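Local coordinates for pilus tip adhesin Cpa (Streptococcus pyogenes, PDB 4C0Z), which mediates adhesion of streptococcal pili to host cells as the pilus tip component, binding host-surface targets covalently through reactive thioester bonds, one in this N-terminal domain, at residues Gln100-Ile105 / Asn205-Glu210; Ile93-Leu98 / Trp135-Ser140; Ala126-Gln131 / Lys148-Glu153; Gly116-Ile121 / Lys172-Pro177. All coordinates share one frame; numbering follows the deposited sequence.

Contact 1: Gln100-Ile105 / Asn205-Glu210; sequences QNILRI and NLLSAE
With chi1 near -74°, I102 turns its CG2 methyl anti to the backbone N, while L207 sets its CG between its own N and carbonyl carbon (chi1 55°); together these torsions aim the branch methyl of the isoleucine at the fork of the leucine. I102 CG2 meets L207 CD1 and L207 CD2 at 4.1 Å each, touching both prongs at once as the two side chains cross obliquely. Two residues further along the strand and one along the helix, L103 reaches across with one methyl: its CD2 lies 4.0 Å from A209 CB. L207 and A209 both face the helix, and S208 between them points to the other side, where its hydroxyl bonds to Q52 O. This is helix 98-108 lying against strand 205-211 of the closed six-stranded antiparallel barrel; N205, at the head of the segment, is next in sequence to Q204, the thioester partner of C55. L193 on the neighbouring strand 191-198 also packs on I102 and L103, so the helix rests on more than one strand. On another side of the helix, R104 folds back on the preceding turn. Its NH2 donates to N101 OD1 at 2.9 Å, nearly within the guanidinium plane but well above the carbonyl plane of the amide, and Q100 O sits 3.8 Å above the guanidinium centre.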
loop_
_atom_site.group_PDB
_atom_site.type_symbol
_atom_site.label_atom_id
_atom_site.label_comp_id
_atom_site.label_asym_id
_atom_site.label_seq_id
_atom_site.Cartn_x
_atom_site.Cartn_y
_atom_site.Cartn_z
ATOM N N GLN I 100 -12.822 1.805 18.471
ATOM C CA GLN I 100 -13.881 0.816 18.750
ATOM C C GLN I 100 -14.122 -0.127 17.587
ATOM O O GLN I 100 -14.260 -1.334 17.797
ATOM C CB GLN I 100 -15.195 1.494 19.189
ATOM C CG GLN I 100 -15.104 2.157 20.560
ATOM C CD GLN I 100 -14.679 3.612 20.537
ATOM O OE1 GLN I 100 -14.118 4.131 19.564
ATOM N NE2 GLN I 100 -14.933 4.306 21.634
ATOM N N ASN I 101 -14.124 0.420 16.362
ATOM C CA ASN I 101 -14.293 -0.356 15.140
ATOM C C ASN I 101 -13.140 -1.319 14.928
ATOM O O ASN I 101 -13.370 -2.488 14.615
ATOM C CB ASN I 101 -14.494 0.556 13.933
ATOM C CG ASN I 101 -15.879 1.142 13.887
ATOM O OD1 ASN I 101 -16.871 0.511 14.273
ATOM N ND2 ASN I 101 -15.980 2.369 13.431
ATOM N N ILE I 102 -11.905 -0.842 15.152
ATOM C CA ILE I 102 -10.693 -1.633 15.016
ATOM C C ILE I 102 -10.700 -2.762 16.050
ATOM O O ILE I 102 -10.496 -3.925 15.677
ATOM C CB ILE I 102 -9.418 -0.735 15.026
ATOM C CG1 ILE I 102 -9.294 0.023 13.674
ATOM C CG2 ILE I 102 -8.146 -1.556 15.304
ATOM C CD1 ILE I 102 -8.545 1.302 13.721
ATOM N N LEU I 103 -11.006 -2.428 17.317
ATOM C CA LEU I 103 -11.113 -3.395 18.421
ATOM C C LEU I 103 -12.131 -4.487 18.111
ATOM O O LEU I 103 -11.846 -5.665 18.357
ATOM C CB LEU I 103 -11.475 -2.711 19.737
ATOM C CG LEU I 103 -10.370 -2.573 20.798
ATOM C CD1 LEU I 103 -10.951 -2.109 22.108
ATOM C CD2 LEU I 103 -9.618 -3.876 21.025
ATOM N N ARG I 104 -13.308 -4.098 17.553
ATOM C CA ARG I 104 -14.359 -5.048 17.158
ATOM C C ARG I 104 -13.868 -6.025 16.086
ATOM O O ARG I 104 -14.191 -7.212 16.157
ATOM C CB ARG I 104 -15.626 -4.333 16.679
ATOM C CG ARG I 104 -16.637 -4.134 17.775
ATOM C CD ARG I 104 -17.979 -3.639 17.264
ATOM N NE ARG I 104 -17.903 -2.272 16.744
ATOM C CZ ARG I 104 -18.062 -1.174 17.479
ATOM N NH1 ARG I 104 -18.292 -1.265 18.783
ATOM N NH2 ARG I 104 -17.981 0.023 16.917
ATOM N N ILE I 105 -13.069 -5.532 15.117
ATOM C CA ILE I 105 -12.504 -6.345 14.041
ATOM C C ILE I 105 -11.522 -7.348 14.620
ATOM O O ILE I 105 -11.582 -8.517 14.253
ATOM C CB ILE I 105 -11.864 -5.487 12.913
ATOM C CG1 ILE I 105 -12.950 -4.737 12.118
ATOM C CG2 ILE I 105 -10.986 -6.342 11.973
ATOM C CD1 ILE I 105 -12.401 -3.607 11.284
ATOM N N ASN I 205 3.257 1.200 10.414
ATOM C CA ASN I 205 2.978 1.067 11.850
ATOM C C ASN I 205 2.128 -0.184 12.021
ATOM O O ASN I 205 1.580 -0.698 11.045
ATOM C CB ASN I 205 2.262 2.292 12.403
ATOM C CG ASN I 205 3.092 3.525 12.321
ATOM O OD1 ASN I 205 4.190 3.582 12.846
ATOM N ND2 ASN I 205 2.601 4.524 11.632
ATOM N N LEU I 206 2.083 -0.720 13.227
ATOM C CA LEU I 206 1.353 -1.946 13.488
ATOM C C LEU I 206 0.326 -1.751 14.588
ATOM O O LEU I 206 0.357 -0.754 15.313
ATOM C CB LEU I 206 2.332 -3.101 13.837
ATOM C CG LEU I 206 3.378 -3.498 12.798
ATOM C CD1 LEU I 206 4.377 -4.483 13.366
ATOM C CD2 LEU I 206 2.742 -4.118 11.560
ATOM N N LEU I 207 -0.607 -2.692 14.687
ATOM C CA LEU I 207 -1.617 -2.668 15.726
ATOM C C LEU I 207 -1.915 -4.090 16.202
ATOM O O LEU I 207 -1.798 -5.047 15.442
ATOM C CB LEU I 207 -2.888 -1.843 15.361
ATOM C CG LEU I 207 -3.656 -2.181 14.090
ATOM C CD1 LEU I 207 -4.629 -3.340 14.321
ATOM C CD2 LEU I 207 -4.428 -0.970 13.604
ATOM N N SER I 208 -2.250 -4.222 17.483
ATOM C CA SER I 208 -2.523 -5.512 18.114
ATOM C C SER I 208 -3.486 -5.352 19.278
ATOM O O SER I 208 -3.542 -4.284 19.890
ATOM C CB SER I 208 -1.220 -6.144 18.595
ATOM O OG SER I 208 -1.422 -7.501 18.933
ATOM N N ALA I 209 -4.267 -6.402 19.558
ATOM C CA ALA I 209 -5.211 -6.403 20.676
ATOM C C ALA I 209 -4.999 -7.636 21.539
ATOM O O ALA I 209 -4.599 -8.689 21.029
ATOM C CB ALA I 209 -6.643 -6.343 20.179
ATOM N N GLU I 210 -5.225 -7.488 22.849
ATOM C CA GLU I 210 -5.064 -8.571 23.822
ATOM C C GLU I 210 -5.991 -8.398 25.016
ATOM O O GLU I 210 -6.471 -7.289 25.276
ATOM C CB GLU I 210 -3.584 -8.666 24.299
ATOM C CG GLU I 210 -3.120 -7.525 25.209
ATOM C CD GLU I 210 -1.844 -7.743 26.000
ATOM O OE1 GLU I 210 -1.603 -8.891 26.443
ATOM O OE2 GLU I 210 -1.117 -6.749 26.233
#

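Contact 2: Ile93-Leu98 / Trp135-Ser140; sequences IEDGQL and WYYTDS
Y137 reaches out from the last turn of helix 123-138 and touches both L98 and D95 on its way to the tip. At the root, Y137 CB packs against L98 CD1 at 3.8 Å, and the same leucine methyl lies 3.4 Å from Y137 O; the two side chains run past each other in opposite directions. With chi1 at -73°, the phenol leaves the helix beside its own backbone N and swings toward the loop. Along one ring edge, CD1 and then CE1 come up to the carboxylate of D95, OD2 being nearest to CE1 at 3.8 Å. That oxygen stays near the ring plane while the carboxylate stands almost perpendicular to it, 86° away, an approach that would bring the oxygen to the weakly positive C-H rim, probably a mild attraction. Y136 comes to one face with its edge, CD2 lying 3.6 Å above the Y137 plane and offset toward the rim; Y137 CD2 in turn lies in the plane of the Y136 ring. At the tip, Y137 OH probably makes a hydrogen bond with I175 O. D95 is itself held by its other oxygen: OD1 accepts from Q97 N at 2.9 Å, on its anti side. On the far side of the helix, W135 touches the bound spermidine, and D139 takes the backbone N-H groups of N57 and L58, two more pocket residues. The loop side is an Asx turn overlapping the type I turn I93-G96, and it leads into helix 98-108 with Q97 as the N-cap.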
loop_
_atom_site.group_PDB
_atom_site.type_symbol
_atom_site.label_atom_id
_atom_site.label_comp_id
_atom_site.label_asym_id
_atom_site.label_seq_id
_atom_site.Cartn_x
_atom_site.Cartn_y
_atom_site.Cartn_z
ATOM N N ILE I 93 -12.435 8.348 10.073
ATOM C CA ILE I 93 -12.876 8.931 11.350
ATOM C C ILE I 93 -14.289 9.577 11.323
ATOM O O ILE I 93 -14.690 10.158 12.330
ATOM C CB ILE I 93 -11.805 9.930 11.908
ATOM C CG1 ILE I 93 -11.432 11.028 10.883
ATOM C CG2 ILE I 93 -10.557 9.188 12.423
ATOM C CD1 ILE I 93 -10.994 12.360 11.496
ATOM N N GLU I 94 -15.057 9.439 10.218
ATOM C CA GLU I 94 -16.410 10.012 10.077
ATOM C C GLU I 94 -17.446 9.353 11.007
ATOM O O GLU I 94 -18.409 10.008 11.426
ATOM C CB GLU I 94 -16.875 9.971 8.610
ATOM C CG GLU I 94 -17.865 11.063 8.242
ATOM C CD GLU I 94 -18.183 11.156 6.763
ATOM O OE1 GLU I 94 -17.343 11.694 6.006
ATOM O OE2 GLU I 94 -19.277 10.698 6.360
ATOM N N ASP I 95 -17.240 8.061 11.328
ATOM C CA ASP I 95 -18.076 7.277 12.245
ATOM C C ASP I 95 -17.725 7.637 13.695
ATOM O O ASP I 95 -18.460 7.263 14.609
ATOM C CB ASP I 95 -17.880 5.767 12.002
ATOM C CG ASP I 95 -16.435 5.309 12.130
ATOM O OD1 ASP I 95 -15.969 5.133 13.281
ATOM O OD2 ASP I 95 -15.764 5.140 11.077
ATOM N N GLY I 96 -16.571 8.291 13.878
ATOM C CA GLY I 96 -16.029 8.774 15.148
ATOM C C GLY I 96 -15.700 7.751 16.219
ATOM O O GLY I 96 -15.383 8.124 17.354
ATOM N N GLN I 97 -15.782 6.463 15.876
ATOM C CA GLN I 97 -15.436 5.366 16.772
ATOM C C GLN I 97 -14.420 4.436 16.082
ATOM O O GLN I 97 -14.619 3.222 15.989
ATOM C CB GLN I 97 -16.676 4.646 17.330
ATOM C CG GLN I 97 -17.746 4.247 16.310
ATOM C CD GLN I 97 -18.773 3.296 16.890
ATOM O OE1 GLN I 97 -18.925 3.151 18.114
ATOM N NE2 GLN I 97 -19.505 2.622 16.015
ATOM N N LEU I 98 -13.328 5.043 15.584
ATOM C CA LEU I 98 -12.238 4.355 14.881
ATOM C C LEU I 98 -11.661 3.250 15.771
ATOM O O LEU I 98 -11.809 2.079 15.435
ATOM C CB LEU I 98 -11.163 5.361 14.416
ATOM C CG LEU I 98 -9.962 4.811 13.624
ATOM C CD1 LEU I 98 -10.360 4.348 12.223
ATOM C CD2 LEU I 98 -8.888 5.855 13.500
ATOM N N TRP I 135 -7.542 -2.253 7.199
ATOM C CA TRP I 135 -7.185 -1.239 6.193
ATOM C C TRP I 135 -8.355 -0.360 5.811
ATOM O O TRP I 135 -8.145 0.818 5.530
ATOM C CB TRP I 135 -6.593 -1.869 4.929
ATOM C CG TRP I 135 -5.194 -2.366 5.079
ATOM C CD1 TRP I 135 -4.215 -1.838 5.864
ATOM C CD2 TRP I 135 -4.574 -3.401 4.307
ATOM N NE1 TRP I 135 -3.047 -2.521 5.678
ATOM C CE2 TRP I 135 -3.236 -3.490 4.730
ATOM C CE3 TRP I 135 -5.032 -4.285 3.319
ATOM C CZ2 TRP I 135 -2.350 -4.424 4.208
ATOM C CZ3 TRP I 135 -4.159 -5.218 2.812
ATOM C CH2 TRP I 135 -2.828 -5.267 3.232
ATOM N N TYR I 136 -9.586 -0.926 5.803
ATOM C CA TYR I 136 -10.804 -0.186 5.513
ATOM C C TYR I 136 -10.918 1.006 6.496
ATOM O O TYR I 136 -11.285 2.104 6.090
ATOM C CB TYR I 136 -12.033 -1.125 5.628
ATOM C CG TYR I 136 -13.363 -0.436 5.420
ATOM C CD1 TYR I 136 -13.834 -0.157 4.142
ATOM C CD2 TYR I 136 -14.158 -0.078 6.501
ATOM C CE1 TYR I 136 -15.064 0.471 3.947
ATOM C CE2 TYR I 136 -15.387 0.555 6.318
ATOM C CZ TYR I 136 -15.833 0.833 5.040
ATOM O OH TYR I 136 -17.030 1.470 4.852
ATOM N N TYR I 137 -10.565 0.790 7.777
ATOM C CA TYR I 137 -10.648 1.842 8.791
ATOM C C TYR I 137 -9.380 2.674 8.920
ATOM O O TYR I 137 -9.474 3.894 9.010
ATOM C CB TYR I 137 -11.070 1.269 10.153
ATOM C CG TYR I 137 -12.536 0.893 10.185
ATOM C CD1 TYR I 137 -13.524 1.866 10.318
ATOM C CD2 TYR I 137 -12.940 -0.429 10.017
ATOM C CE1 TYR I 137 -14.878 1.529 10.296
ATOM C CE2 TYR I 137 -14.290 -0.783 10.023
ATOM C CZ TYR I 137 -15.255 0.199 10.161
ATOM O OH TYR I 137 -16.574 -0.169 10.138
ATOM N N THR I 138 -8.215 2.038 8.946
ATOM C CA THR I 138 -6.948 2.748 9.154
ATOM C C THR I 138 -6.477 3.582 7.962
ATOM O O THR I 138 -5.788 4.587 8.151
ATOM C CB THR I 138 -5.848 1.763 9.527
ATOM O OG1 THR I 138 -5.619 0.879 8.432
ATOM C CG2 THR I 138 -6.139 1.011 10.809
ATOM N N ASP I 139 -6.806 3.141 6.744
ATOM C CA ASP I 139 -6.334 3.776 5.516
ATOM C C ASP I 139 -7.447 4.164 4.558
ATOM O O ASP I 139 -7.157 4.553 3.429
ATOM C CB ASP I 139 -5.349 2.822 4.830
ATOM C CG ASP I 139 -4.010 2.783 5.517
ATOM O OD1 ASP I 139 -3.849 1.972 6.462
ATOM O OD2 ASP I 139 -3.146 3.621 5.174
ATOM N N SER I 140 -8.707 4.076 5.004
ATOM C CA SER I 140 -9.906 4.355 4.197
ATOM C C SER I 140 -9.844 3.604 2.849
ATOM O O SER I 140 -10.141 4.185 1.798
ATOM C CB SER I 140 -10.127 5.861 4.016
ATOM O OG SER I 140 -10.219 6.530 5.262
#

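Contact 3: Ala126-Gln131 / Lys148-Glu153; sequences AILVTQ and KAFQQE
L128 and F150 make the tightest touch here, L128 CD2 lying 3.5 Å from F150 CE1 and scarcely further from CD1. The methyl approaches the ring obliquely, the two side chains sliding past each other in opposite directions. V129, next on the helix, brings CG2 to the end of the same ring, 3.9 Å from F150 CZ, the V129 and F150 side chains crossing at about a right angle. E153 adds its aliphatic part: its CG touches both leucine methyls, the closer being L128 CD2 at 4.0 Å, and the chain then bends at chi2 (87°) beyond that touch. These residues join two members of the helical part of the thioester domain, the long helix 123-138 and the start of the short helix 151-157, where F150 occupies the N-cap position in a left-handed backbone conformation. Behind the ring, A149 CB lies 3.9 Å above one face, and L171 of helix 161-174 packs on both A149 and F150. The turn is tied further by Q151 NE2, which donates to a lone pair of K148 O at 3.0 Å, and by R168, which bonds to A149 O. Within helix 123-138, A126 O is gripped from opposite faces of its plane by T130 N and by T130 OG1, the latter at 2.8 Å. Further along, Q131 NE2 bonds to the carbonyl oxygen of C55, the thioester cysteine.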
loop_
_atom_site.group_PDB
_atom_site.type_symbol
_atom_site.label_atom_id
_atom_site.label_comp_id
_atom_site.label_asym_id
_atom_site.label_seq_id
_atom_site.Cartn_x
_atom_site.Cartn_y
_atom_site.Cartn_z
ATOM N N ALA I 126 -7.867 -16.074 6.710
ATOM C CA ALA I 126 -8.558 -15.381 7.803
ATOM C C ALA I 126 -7.789 -14.115 8.194
ATOM O O ALA I 126 -8.407 -13.066 8.386
ATOM C CB ALA I 126 -8.755 -16.313 8.998
ATOM N N ILE I 127 -6.436 -14.203 8.235
ATOM C CA ILE I 127 -5.554 -13.052 8.499
ATOM C C ILE I 127 -5.756 -12.013 7.371
ATOM O O ILE I 127 -5.909 -10.825 7.644
ATOM C CB ILE I 127 -4.063 -13.474 8.613
ATOM C CG1 ILE I 127 -3.815 -14.251 9.896
ATOM C CG2 ILE I 127 -3.142 -12.247 8.551
ATOM C CD1 ILE I 127 -2.577 -15.163 9.887
ATOM N N LEU I 128 -5.783 -12.478 6.120
ATOM C CA LEU I 128 -5.986 -11.635 4.943
ATOM C C LEU I 128 -7.333 -10.862 5.017
ATOM O O LEU I 128 -7.355 -9.676 4.736
ATOM C CB LEU I 128 -5.894 -12.497 3.673
ATOM C CG LEU I 128 -5.710 -11.754 2.383
ATOM C CD1 LEU I 128 -4.700 -12.448 1.509
ATOM C CD2 LEU I 128 -7.018 -11.647 1.642
ATOM N N VAL I 129 -8.426 -11.523 5.421
ATOM C CA VAL I 129 -9.748 -10.892 5.587
ATOM C C VAL I 129 -9.671 -9.827 6.693
ATOM O O VAL I 129 -10.095 -8.683 6.470
ATOM C CB VAL I 129 -10.876 -11.923 5.861
ATOM C CG1 VAL I 129 -12.181 -11.242 6.263
ATOM C CG2 VAL I 129 -11.104 -12.805 4.651
ATOM N N THR I 130 -9.122 -10.204 7.864
ATOM C CA THR I 130 -8.966 -9.312 9.019
ATOM C C THR I 130 -8.157 -8.063 8.641
ATOM O O THR I 130 -8.587 -6.941 8.932
ATOM C CB THR I 130 -8.376 -10.062 10.212
ATOM O OG1 THR I 130 -9.098 -11.282 10.393
ATOM C CG2 THR I 130 -8.408 -9.236 11.496
ATOM N N GLN I 131 -7.017 -8.266 7.965
ATOM C CA GLN I 131 -6.142 -7.191 7.501
ATOM C C GLN I 131 -6.873 -6.212 6.579
ATOM O O GLN I 131 -6.720 -4.997 6.733
ATOM C CB GLN I 131 -4.872 -7.756 6.847
ATOM C CG GLN I 131 -3.869 -6.687 6.363
ATOM C CD GLN I 131 -3.291 -5.901 7.507
ATOM O OE1 GLN I 131 -2.333 -6.332 8.137
ATOM N NE2 GLN I 131 -3.884 -4.751 7.831
ATOM N N LYS I 148 -17.457 -8.723 -4.940
ATOM C CA LYS I 148 -16.394 -8.553 -5.928
ATOM C C LYS I 148 -14.985 -8.529 -5.288
ATOM O O LYS I 148 -13.995 -8.461 -6.018
ATOM C CB LYS I 148 -16.631 -7.259 -6.724
ATOM C CG LYS I 148 -17.818 -7.316 -7.672
ATOM C CD LYS I 148 -18.025 -5.999 -8.401
ATOM C CE LYS I 148 -19.234 -6.057 -9.305
ATOM N NZ LYS I 148 -19.521 -4.741 -9.927
ATOM N N ALA I 149 -14.892 -8.580 -3.939
ATOM C CA ALA I 149 -13.616 -8.538 -3.214
ATOM C C ALA I 149 -12.713 -9.751 -3.477
ATOM O O ALA I 149 -13.203 -10.805 -3.873
ATOM C CB ALA I 149 -13.857 -8.375 -1.720
ATOM N N PHE I 150 -11.386 -9.584 -3.260
ATOM C CA PHE I 150 -10.338 -10.601 -3.385
ATOM C C PHE I 150 -10.175 -11.185 -4.807
ATOM O O PHE I 150 -9.731 -12.326 -4.947
ATOM C CB PHE I 150 -10.511 -11.719 -2.338
ATOM C CG PHE I 150 -10.783 -11.229 -0.936
ATOM C CD1 PHE I 150 -9.835 -10.475 -0.243
ATOM C CD2 PHE I 150 -11.989 -11.504 -0.310
ATOM C CE1 PHE I 150 -10.098 -10.001 1.047
ATOM C CE2 PHE I 150 -12.248 -11.039 0.986
ATOM C CZ PHE I 150 -11.294 -10.306 1.663
ATOM N N GLN I 151 -10.469 -10.382 -5.856
ATOM C CA GLN I 151 -10.308 -10.821 -7.240
ATOM C C GLN I 151 -8.836 -11.095 -7.593
ATOM O O GLN I 151 -8.542 -12.123 -8.212
ATOM C CB GLN I 151 -10.962 -9.842 -8.214
ATOM C CG GLN I 151 -12.437 -10.160 -8.461
ATOM C CD GLN I 151 -13.067 -9.214 -9.456
ATOM O OE1 GLN I 151 -12.622 -9.078 -10.608
ATOM N NE2 GLN I 151 -14.137 -8.552 -9.041
ATOM N N GLN I 152 -7.915 -10.208 -7.167
ATOM C CA GLN I 152 -6.473 -10.386 -7.402
ATOM C C GLN I 152 -5.933 -11.557 -6.578
ATOM O O GLN I 152 -5.190 -12.382 -7.111
ATOM C CB GLN I 152 -5.670 -9.093 -7.119
ATOM C CG GLN I 152 -5.880 -7.971 -8.145
ATOM C CD GLN I 152 -5.495 -8.314 -9.569
ATOM O OE1 GLN I 152 -4.383 -8.763 -9.860
ATOM N NE2 GLN I 152 -6.411 -8.069 -10.486
ATOM N N GLU I 153 -6.356 -11.651 -5.303
ATOM C CA GLU I 153 -5.997 -12.736 -4.378
ATOM C C GLU I 153 -6.485 -14.093 -4.909
ATOM O O GLU I 153 -5.785 -15.090 -4.745
ATOM C CB GLU I 153 -6.577 -12.477 -2.977
ATOM C CG GLU I 153 -5.916 -11.336 -2.218
ATOM C CD GLU I 153 -6.455 -9.931 -2.450
ATOM O OE1 GLU I 153 -7.182 -9.710 -3.448
ATOM O OE2 GLU I 153 -6.123 -9.038 -1.635
#

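Contact 4: Gly116-Ile121 / Lys172-Pro177; sequences GIMKGI and KRLINP
M118, whose sulfur packs on L174, has its carbonyl oxygen engaged by I121 N at 3.1 Å, the bond that closes a type II turn with G120 at its third position. A type I turn from G116 to K119 comes just before and overlaps it, and D113 OD1 accepts from M118 N. This doubly turned backbone presents I117 and M118 to the last turn of helix 161-174. I117 lays CG1 over one face of the R173 guanidinium, 3.7 Å above the plane and over its centre, with CZ the closest atom. R173 reaches this position by a bend at chi3 (78°), which turns the flat end of an otherwise extended chain across the isoleucine. Its NE is fixed by a salt bridge to E179, so the group is pinned by charge at NE while an aliphatic carbon packs against its face. The other branch of I117 faces inward, CG2 lying 4.2 Å from L174 CG. M118 curls at chi2 and chi3 and brings SD to within 4.0 Å of L174 CD1, the two side chains crossing at about a right angle; V129 and T130 of helix 123-138 also touch M118. Overlapping type I and type II turns in the connection between helices 98-108 and 123-138 thus close over the C-terminal end of helix 161-174.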
loop_
_atom_site.group_PDB
_atom_site.type_symbol
_atom_site.label_atom_id
_atom_site.label_comp_id
_atom_site.label_asym_id
_atom_site.label_seq_id
_atom_site.Cartn_x
_atom_site.Cartn_y
_atom_site.Cartn_z
ATOM N N GLY I 116 -17.577 -16.437 15.709
ATOM C CA GLY I 116 -17.459 -17.404 14.622
ATOM C C GLY I 116 -17.580 -16.865 13.211
ATOM O O GLY I 116 -17.895 -17.633 12.299
ATOM N N ILE I 117 -17.311 -15.557 13.002
ATOM C CA ILE I 117 -17.360 -14.925 11.673
ATOM C C ILE I 117 -16.329 -15.576 10.718
ATOM O O ILE I 117 -16.619 -15.749 9.531
ATOM C CB ILE I 117 -17.204 -13.373 11.775
ATOM C CG1 ILE I 117 -18.459 -12.729 12.418
ATOM C CG2 ILE I 117 -16.857 -12.718 10.417
ATOM C CD1 ILE I 117 -18.328 -11.237 12.718
ATOM N N MET I 118 -15.166 -15.981 11.264
ATOM C CA MET I 118 -14.049 -16.587 10.534
ATOM C C MET I 118 -14.143 -18.116 10.374
ATOM O O MET I 118 -13.230 -18.712 9.802
ATOM C CB MET I 118 -12.694 -16.206 11.181
ATOM C CG MET I 118 -12.557 -14.727 11.564
ATOM S SD MET I 118 -12.986 -13.504 10.282
ATOM C CE MET I 118 -11.720 -13.826 9.082
ATOM N N LYS I 119 -15.228 -18.750 10.870
ATOM C CA LYS I 119 -15.424 -20.204 10.796
ATOM C C LYS I 119 -15.317 -20.741 9.360
ATOM O O LYS I 119 -15.926 -20.187 8.438
ATOM C CB LYS I 119 -16.758 -20.618 11.445
ATOM C CG LYS I 119 -16.929 -22.127 11.636
ATOM C CD LYS I 119 -18.387 -22.542 11.506
ATOM C CE LYS I 119 -18.546 -23.995 11.135
ATOM N NZ LYS I 119 -19.974 -24.409 11.155
ATOM N N GLY I 120 -14.508 -21.785 9.200
ATOM C CA GLY I 120 -14.279 -22.445 7.919
ATOM C C GLY I 120 -13.201 -21.817 7.053
ATOM O O GLY I 120 -12.819 -22.399 6.034
ATOM N N ILE I 121 -12.700 -20.633 7.439
ATOM C CA ILE I 121 -11.651 -19.926 6.690
ATOM C C ILE I 121 -10.263 -20.368 7.179
ATOM O O ILE I 121 -9.980 -20.293 8.377
ATOM C CB ILE I 121 -11.836 -18.376 6.734
ATOM C CG1 ILE I 121 -13.283 -17.969 6.369
ATOM C CG2 ILE I 121 -10.818 -17.668 5.813
ATOM C CD1 ILE I 121 -13.620 -16.488 6.594
ATOM N N LYS I 172 -17.567 -8.596 4.663
ATOM C CA LYS I 172 -18.834 -7.864 4.678
ATOM C C LYS I 172 -19.314 -7.640 6.115
ATOM O O LYS I 172 -19.694 -6.519 6.477
ATOM C CB LYS I 172 -19.903 -8.634 3.869
ATOM C CG LYS I 172 -21.166 -7.828 3.589
ATOM C CD LYS I 172 -22.288 -8.683 3.033
ATOM C CE LYS I 172 -23.458 -7.859 2.537
ATOM N NZ LYS I 172 -24.203 -7.198 3.641
ATOM N N ARG I 173 -19.276 -8.708 6.927
ATOM C CA ARG I 173 -19.705 -8.673 8.319
ATOM C C ARG I 173 -18.772 -7.843 9.203
ATOM O O ARG I 173 -19.268 -7.061 10.007
ATOM C CB ARG I 173 -19.901 -10.094 8.871
ATOM C CG ARG I 173 -21.081 -10.838 8.233
ATOM C CD ARG I 173 -21.126 -12.290 8.655
ATOM N NE ARG I 173 -21.671 -12.458 10.005
ATOM C CZ ARG I 173 -21.675 -13.606 10.677
ATOM N NH1 ARG I 173 -21.163 -14.705 10.132
ATOM N NH2 ARG I 173 -22.186 -13.664 11.900
ATOM N N LEU I 174 -17.440 -7.980 9.027
ATOM C CA LEU I 174 -16.430 -7.251 9.811
ATOM C C LEU I 174 -16.440 -5.723 9.632
ATOM O O LEU I 174 -16.145 -5.001 10.588
ATOM C CB LEU I 174 -15.004 -7.777 9.528
ATOM C CG LEU I 174 -14.634 -9.156 10.054
ATOM C CD1 LEU I 174 -13.258 -9.565 9.562
ATOM C CD2 LEU I 174 -14.685 -9.214 11.572
ATOM N N ILE I 175 -16.730 -5.233 8.416
ATOM C CA ILE I 175 -16.704 -3.792 8.131
ATOM C C ILE I 175 -18.062 -3.109 8.352
ATOM O O ILE I 175 -18.172 -1.900 8.128
ATOM C CB ILE I 175 -16.109 -3.469 6.725
ATOM C CG1 ILE I 175 -17.006 -4.004 5.575
ATOM C CG2 ILE I 175 -14.653 -3.958 6.616
ATOM C CD1 ILE I 175 -16.806 -3.336 4.254
ATOM N N ASN I 176 -19.088 -3.873 8.792
ATOM C CA ASN I 176 -20.422 -3.347 9.083
ATOM C C ASN I 176 -20.612 -3.279 10.612
ATOM O O ASN I 176 -20.837 -4.324 11.230
ATOM C CB ASN I 176 -21.503 -4.214 8.411
ATOM C CG ASN I 176 -22.933 -3.757 8.611
ATOM O OD1 ASN I 176 -23.226 -2.681 9.156
ATOM N ND2 ASN I 176 -23.864 -4.575 8.144
ATOM N N PRO I 177 -20.515 -2.076 11.243
ATOM C CA PRO I 177 -20.652 -2.000 12.709
ATOM C C PRO I 177 -21.981 -2.511 13.249
ATOM O O PRO I 177 -21.977 -3.180 14.280
ATOM C CB PRO I 177 -20.425 -0.517 13.024
ATOM C CG PRO I 177 -19.738 0.037 11.838
ATOM C CD PRO I 177 -20.246 -0.743 10.668
#

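How the contacts relate
Contacts 2, 3 and 4 belong to the helical part of the thioester domain, whereas contact 1 joins it to the barrel. Along the chain the segments interleave: the two of contact 2 alternate with those of contacts 1, 3 and 4, and contact 1 spans all of contacts 3 and 4. Helix 123-138 serves both contact 2 and contact 3, whose centres lie about 18 Å apart. Contacts 3 and 4 are about 12 Å apart and meet where V129 touches M118 and L174; I105 CD1, in contact 1, packs 3.5 Å from Y137 CD2. Helix 123-138 thus runs from the helical side of the domain to the spermidine pocket, where W135 touches the ligand.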